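Local coordinates for pyrroline-5-carboxylate reductase catalytic N-terminal domain-containing protein (Sinorhizobium meliloti, PDB 4HUJ), which is of unknown function but has a Rossmann-type dinucleotide-binding fold and may act as an oxidoreductase that uses NAD(P), at residues I34-A39 against T64-A69; G106-D111 against R180-L185. One frame throughout, in Å; residues are numbered along the deposited sequence.

Contact 1 joins two helices and contact 2 sets a helix on the sheet, at different depths in the fold. Contact 1 is partly buried and brings together neighbouring helices of the N-terminal half, helix 32-44 and the end of helix 61-67. Contact 2 lies deeper in the chain and packs helix 176-188 against strand 108-111. They do not touch: their nearest atoms are about 7 Å apart. Strand 84-88 relates the two, since it receives Ile34 and Leu38 from helix 32-44 and pairs in parallel with strand 108-111. An aromatic ring, a hydroxyl and a guanidinium meet in contact 1, whereas methyl groups dominate contact 2. Neither has a hydrogen bond between its segments.

Contact 1 of 2, residues I34-A39 against T64-A69; sequences IGSALA and TDRFGA
Phe67 meets Ala39 with a face of its ring and Ser36 with its edge, joining two helices of the Rossmann-type fold. A GxGxxG-like pattern, consistent with dinucleotide binding, runs from the end of strand 26-30 into helix 32-44, with Gly35 its last glycine, and helix 61-67 leads into strand 71-73. The backbones come closest where Ala39 CA and Phe67 CA stand 6.6 Å apart. The CB of Ala39 points toward the aromatic residue and meets Phe67 CD2 at 3.8 Å, while the carbonyl of Ala39 lies over one face of the ring, toward its rim. That carbonyl oxygen is also hydrogen-bonded to Thr43 OG1 one turn further on, and Thr43 and Glu40 add their own side chains to the surface that Phe67 covers.

Ser36, one turn before Ala39, approaches differently. With its hydroxyl anti to the backbone nitrogen (chi1 -179°), OG reaches the ring at its edge, near the plane, 3.8 Å from Phe67 CE2. The same oxygen lies 3.5 Å from Arg66 NH1, oblique to the guanidinium, and no hydrogen bond forms. Arg66 NH2 has a weak, long ion pair with Glu40 of helix 32-44.

The ring thus lies between Ala39 on one face and its own neighbour Arg66 on the other. Its face opposite Ala39 carries Arg66 CB over the centre, 3.7 Å above the plane, and the bend of the arginine at chi3 (74°) brings the guanidinium round until Phe67 CZ lies over its centre, 3.6 Å from its plane.

Contact 2 of 2, residues G106-D111 against R180-L185; sequences GQIVVD and RQVAEL
Strand 108-111 and the 180-185 part of helix 176-188 run at 63° to one another, their axes 10.4 Å apart at closest approach. Val110 CA and Val182 CA are the nearest pair of alpha carbons, at 8.0 Å. This is helix-on-sheet packing, where the helix, from further along the chain, covers a parallel strand of the Rossmann-type part of a mixed sheet: strand 108-111 lies between the parallel strands 84-88 and 143-147. Ile108 and Val110, two residues apart on the strand, have their CB atoms on the helix side, while that of Val109 between them points away.

Val182 is the central residue on the helix side. One of its methyls, CG2, serves both strand residues, meeting Val110 CG2 at 3.8 Å and Ile108 CG2 at 4.0 Å. It is the branch that stands anti to the carbonyl carbon, beside the backbone nitrogen. Val182 also touches Val145 of the adjoining strand, so it spans more than one strand of the sheet. Phe148 receives both Val110 and Leu185, extending the apolar interface beyond Val182.

At the other end, nearer the start of the strand, the contact changes character. Ile108 has its longer branch extended (chi2 167°), which carries CD1 out to the partly exposed Gln181. No polar atom of the strand meets this amide. Instead the methyl lies over its flat surface, almost equally far from its three heavy atoms: Ile108 CD1 is 3.6 Å from Gln181 CD and from NE2, and 3.7 Å from OE1.

Contact 1 of 2, residues I34-A39 against T64-A69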
loop_
_atom_site.group_PDB
_atom_site.type_symbol
_atom_site.label_atom_id
_atom_site.label_comp_id
_atom_site.label_asym_id
_atom_site.label_seq_id
_atom_site.Cartn_x
_atom_site.Cartn_y
_atom_site.Cartn_z
ATOM N N ILE A 34 -5.433 2.637 -8.531
ATOM C CA ILE A 34 -4.828 2.708 -7.197
ATOM C C ILE A 34 -3.324 3.026 -7.249
ATOM O O ILE A 34 -2.823 3.817 -6.442
ATOM C CB ILE A 34 -5.139 1.442 -6.335
ATOM C CG1 ILE A 34 -4.900 1.727 -4.844
ATOM C CG2 ILE A 34 -4.379 0.207 -6.822
ATOM C CD1 ILE A 34 -6.034 2.507 -4.200
ATOM N N GLY A 35 -2.622 2.422 -8.204
ATOM C CA GLY A 35 -1.203 2.710 -8.425
ATOM C C GLY A 35 -0.998 4.174 -8.772
ATOM O O GLY A 35 -0.087 4.820 -8.256
ATOM N N SER A 36 -1.857 4.693 -9.646
ATOM C CA SER A 36 -1.826 6.101 -10.033
ATOM C C SER A 36 -2.201 7.031 -8.872
ATOM O O SER A 36 -1.604 8.100 -8.714
ATOM C CB SER A 36 -2.735 6.344 -11.239
ATOM O OG SER A 36 -2.699 7.708 -11.633
ATOM N N ALA A 37 -3.179 6.621 -8.058
ATOM C CA ALA A 37 -3.595 7.402 -6.880
ATOM C C ALA A 37 -2.447 7.587 -5.889
ATOM O O ALA A 37 -2.218 8.688 -5.368
ATOM C CB ALA A 37 -4.784 6.738 -6.188
ATOM N N LEU A 38 -1.740 6.497 -5.622
ATOM C CA LEU A 38 -0.577 6.535 -4.747
ATOM C C LEU A 38 0.520 7.425 -5.329
ATOM O O LEU A 38 1.079 8.253 -4.621
ATOM C CB LEU A 38 -0.056 5.123 -4.472
ATOM C CG LEU A 38 -0.887 4.315 -3.469
ATOM C CD1 LEU A 38 -0.495 2.842 -3.516
ATOM C CD2 LEU A 38 -0.740 4.895 -2.050
ATOM N N ALA A 39 0.811 7.264 -6.618
ATOM C CA ALA A 39 1.805 8.112 -7.285
ATOM C C ALA A 39 1.440 9.593 -7.145
ATOM O O ALA A 39 2.307 10.424 -6.856
ATOM C CB ALA A 39 1.946 7.722 -8.753
ATOM N N THR A 64 4.377 7.963 -15.311
ATOM C CA THR A 64 5.602 8.730 -15.559
ATOM C C THR A 64 5.309 10.116 -16.144
ATOM O O THR A 64 5.863 11.115 -15.684
ATOM C CB THR A 64 6.580 7.949 -16.481
ATOM O OG1 THR A 64 6.961 6.725 -15.847
ATOM C CG2 THR A 64 7.840 8.762 -16.778
ATOM N N ASP A 65 4.431 10.172 -17.144
ATOM C CA ASP A 65 4.061 11.438 -17.785
ATOM C C ASP A 65 3.476 12.465 -16.809
ATOM O O ASP A 65 3.789 13.655 -16.896
ATOM C CB ASP A 65 3.087 11.198 -18.948
ATOM C CG ASP A 65 3.730 10.458 -20.121
ATOM O OD1 ASP A 65 4.953 10.179 -20.087
ATOM O OD2 ASP A 65 2.996 10.148 -21.086
ATOM N N ARG A 66 2.641 12.001 -15.879
ATOM C CA ARG A 66 1.976 12.888 -14.924
ATOM C C ARG A 66 2.807 13.172 -13.667
ATOM O O ARG A 66 2.787 14.292 -13.155
ATOM C CB ARG A 66 0.602 12.331 -14.524
ATOM C CG ARG A 66 -0.412 12.231 -15.662
ATOM C CD ARG A 66 -1.705 11.559 -15.202
ATOM N NE ARG A 66 -2.520 12.438 -14.363
ATOM C CZ ARG A 66 -3.383 12.021 -13.435
ATOM N NH1 ARG A 66 -3.549 10.724 -13.201
ATOM N NH2 ARG A 66 -4.075 12.907 -12.729
ATOM N N PHE A 67 3.533 12.166 -13.175
ATOM C CA PHE A 67 4.156 12.243 -11.845
ATOM C C PHE A 67 5.661 11.946 -11.800
ATOM O O PHE A 67 6.222 11.727 -10.721
ATOM C CB PHE A 67 3.411 11.317 -10.870
ATOM C CG PHE A 67 1.919 11.513 -10.864
ATOM C CD1 PHE A 67 1.362 12.727 -10.465
ATOM C CD2 PHE A 67 1.070 10.485 -11.263
ATOM C CE1 PHE A 67 -0.019 12.915 -10.466
ATOM C CE2 PHE A 67 -0.311 10.662 -11.265
ATOM C CZ PHE A 67 -0.855 11.881 -10.867
ATOM N N GLY A 68 6.313 11.970 -12.961
ATOM C CA GLY A 68 7.728 11.605 -13.080
ATOM C C GLY A 68 8.714 12.437 -12.275
ATOM O O GLY A 68 9.860 12.029 -12.081
ATOM N N ALA A 69 8.267 13.598 -11.802
ATOM C CA ALA A 69 9.100 14.484 -10.990
ATOM C C ALA A 69 9.330 13.932 -9.585
ATOM O O ALA A 69 10.277 14.328 -8.903
ATOM C CB ALA A 69 8.487 15.883 -10.923
#

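Contact 2 of 2, residues G106-D111 against R180-L185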
loop_
_atom_site.group_PDB
_atom_site.type_symbol
_atom_site.label_atom_id
_atom_site.label_comp_id
_atom_site.label_asym_id
_atom_site.label_seq_id
_atom_site.Cartn_x
_atom_site.Cartn_y
_atom_site.Cartn_z
ATOM N N GLY A 106 14.447 -6.984 7.206
ATOM C CA GLY A 106 14.679 -5.545 7.282
ATOM C C GLY A 106 13.722 -4.698 6.460
ATOM O O GLY A 106 13.825 -3.467 6.443
ATOM N N GLN A 107 12.791 -5.351 5.772
ATOM C CA GLN A 107 11.843 -4.638 4.922
ATOM C C GLN A 107 10.444 -4.644 5.515
ATOM O O GLN A 107 10.080 -5.548 6.272
ATOM C CB GLN A 107 11.801 -5.245 3.517
ATOM C CG GLN A 107 13.118 -5.195 2.764
ATOM C CD GLN A 107 13.002 -5.786 1.375
ATOM O OE1 GLN A 107 12.513 -5.135 0.447
ATOM N NE2 GLN A 107 13.449 -7.022 1.222
ATOM N N ILE A 108 9.677 -3.618 5.161
ATOM C CA ILE A 108 8.261 -3.537 5.491
ATOM C C ILE A 108 7.485 -3.750 4.204
ATOM O O ILE A 108 7.779 -3.120 3.186
ATOM C CB ILE A 108 7.897 -2.166 6.105
ATOM C CG1 ILE A 108 8.526 -2.024 7.493
ATOM C CG2 ILE A 108 6.367 -1.976 6.187
ATOM C CD1 ILE A 108 8.481 -0.608 8.041
ATOM N N VAL A 109 6.499 -4.643 4.262
ATOM C CA VAL A 109 5.577 -4.854 3.155
ATOM C C VAL A 109 4.213 -4.322 3.577
ATOM O O VAL A 109 3.707 -4.688 4.631
ATOM C CB VAL A 109 5.500 -6.353 2.762
ATOM C CG1 VAL A 109 4.329 -6.627 1.813
ATOM C CG2 VAL A 109 6.808 -6.784 2.123
ATOM N N VAL A 110 3.651 -3.430 2.768
ATOM C CA VAL A 110 2.320 -2.885 3.028
ATOM C C VAL A 110 1.313 -3.597 2.128
ATOM O O VAL A 110 1.368 -3.463 0.908
ATOM C CB VAL A 110 2.284 -1.360 2.798
ATOM C CG1 VAL A 110 0.883 -0.803 3.062
ATOM C CG2 VAL A 110 3.299 -0.673 3.704
ATOM N N ASP A 111 0.413 -4.373 2.731
ATOM C CA ASP A 111 -0.639 -5.056 1.972
ATOM C C ASP A 111 -1.820 -4.109 1.753
ATOM O O ASP A 111 -2.583 -3.833 2.677
ATOM C CB ASP A 111 -1.078 -6.331 2.702
ATOM C CG ASP A 111 -2.167 -7.099 1.958
ATOM O OD1 ASP A 111 -2.409 -6.830 0.759
ATOM O OD2 ASP A 111 -2.782 -7.988 2.575
ATOM N N ARG A 180 4.224 2.152 13.037
ATOM C CA ARG A 180 4.643 3.541 13.232
ATOM C C ARG A 180 5.212 4.142 11.954
ATOM O O ARG A 180 4.850 5.258 11.583
ATOM C CB ARG A 180 5.671 3.647 14.360
ATOM C CG ARG A 180 6.096 5.083 14.685
ATOM C CD ARG A 180 7.229 5.121 15.717
ATOM N NE ARG A 180 6.941 4.249 16.862
ATOM C CZ ARG A 180 7.648 3.167 17.193
ATOM N NH1 ARG A 180 8.716 2.811 16.490
ATOM N NH2 ARG A 180 7.289 2.444 18.244
ATOM N N GLN A 181 6.091 3.389 11.290
ATOM C CA GLN A 181 6.765 3.852 10.078
ATOM C C GLN A 181 5.761 4.101 8.965
ATOM O O GLN A 181 5.860 5.091 8.239
ATOM C CB GLN A 181 7.830 2.854 9.619
ATOM C CG GLN A 181 9.058 2.796 10.521
ATOM C CD GLN A 181 10.167 1.943 9.939
ATOM O OE1 GLN A 181 10.687 2.230 8.857
ATOM N NE2 GLN A 181 10.540 0.890 10.655
ATOM N N VAL A 182 4.783 3.207 8.840
ATOM C CA VAL A 182 3.726 3.399 7.846
ATOM C C VAL A 182 2.791 4.554 8.232
ATOM O O VAL A 182 2.363 5.322 7.362
ATOM C CB VAL A 182 2.953 2.086 7.576
ATOM C CG1 VAL A 182 1.816 2.309 6.581
ATOM C CG2 VAL A 182 3.913 1.026 7.061
ATOM N N ALA A 183 2.499 4.697 9.529
ATOM C CA ALA A 183 1.734 5.855 10.011
ATOM C C ALA A 183 2.453 7.161 9.669
ATOM O O ALA A 183 1.820 8.143 9.277
ATOM C CB ALA A 183 1.472 5.762 11.515
ATOM N N GLU A 184 3.776 7.153 9.817
ATOM C CA GLU A 184 4.626 8.294 9.460
ATOM C C GLU A 184 4.486 8.652 7.981
ATOM O O GLU A 184 4.356 9.826 7.632
ATOM C CB GLU A 184 6.092 8.000 9.802
ATOM C CG GLU A 184 6.451 8.241 11.267
ATOM C CD GLU A 184 7.798 7.639 11.686
ATOM O OE1 GLU A 184 8.704 7.486 10.834
ATOM O OE2 GLU A 184 7.954 7.326 12.889
ATOM N N LEU A 185 4.491 7.632 7.121
ATOM C CA LEU A 185 4.302 7.838 5.686
ATOM C C LEU A 185 2.931 8.437 5.415
ATOM O O LEU A 185 2.807 9.400 4.654
ATOM C CB LEU A 185 4.460 6.522 4.912
ATOM C CG LEU A 185 4.013 6.554 3.443
ATOM C CD1 LEU A 185 4.846 7.533 2.620
ATOM C CD2 LEU A 185 4.059 5.169 2.834
#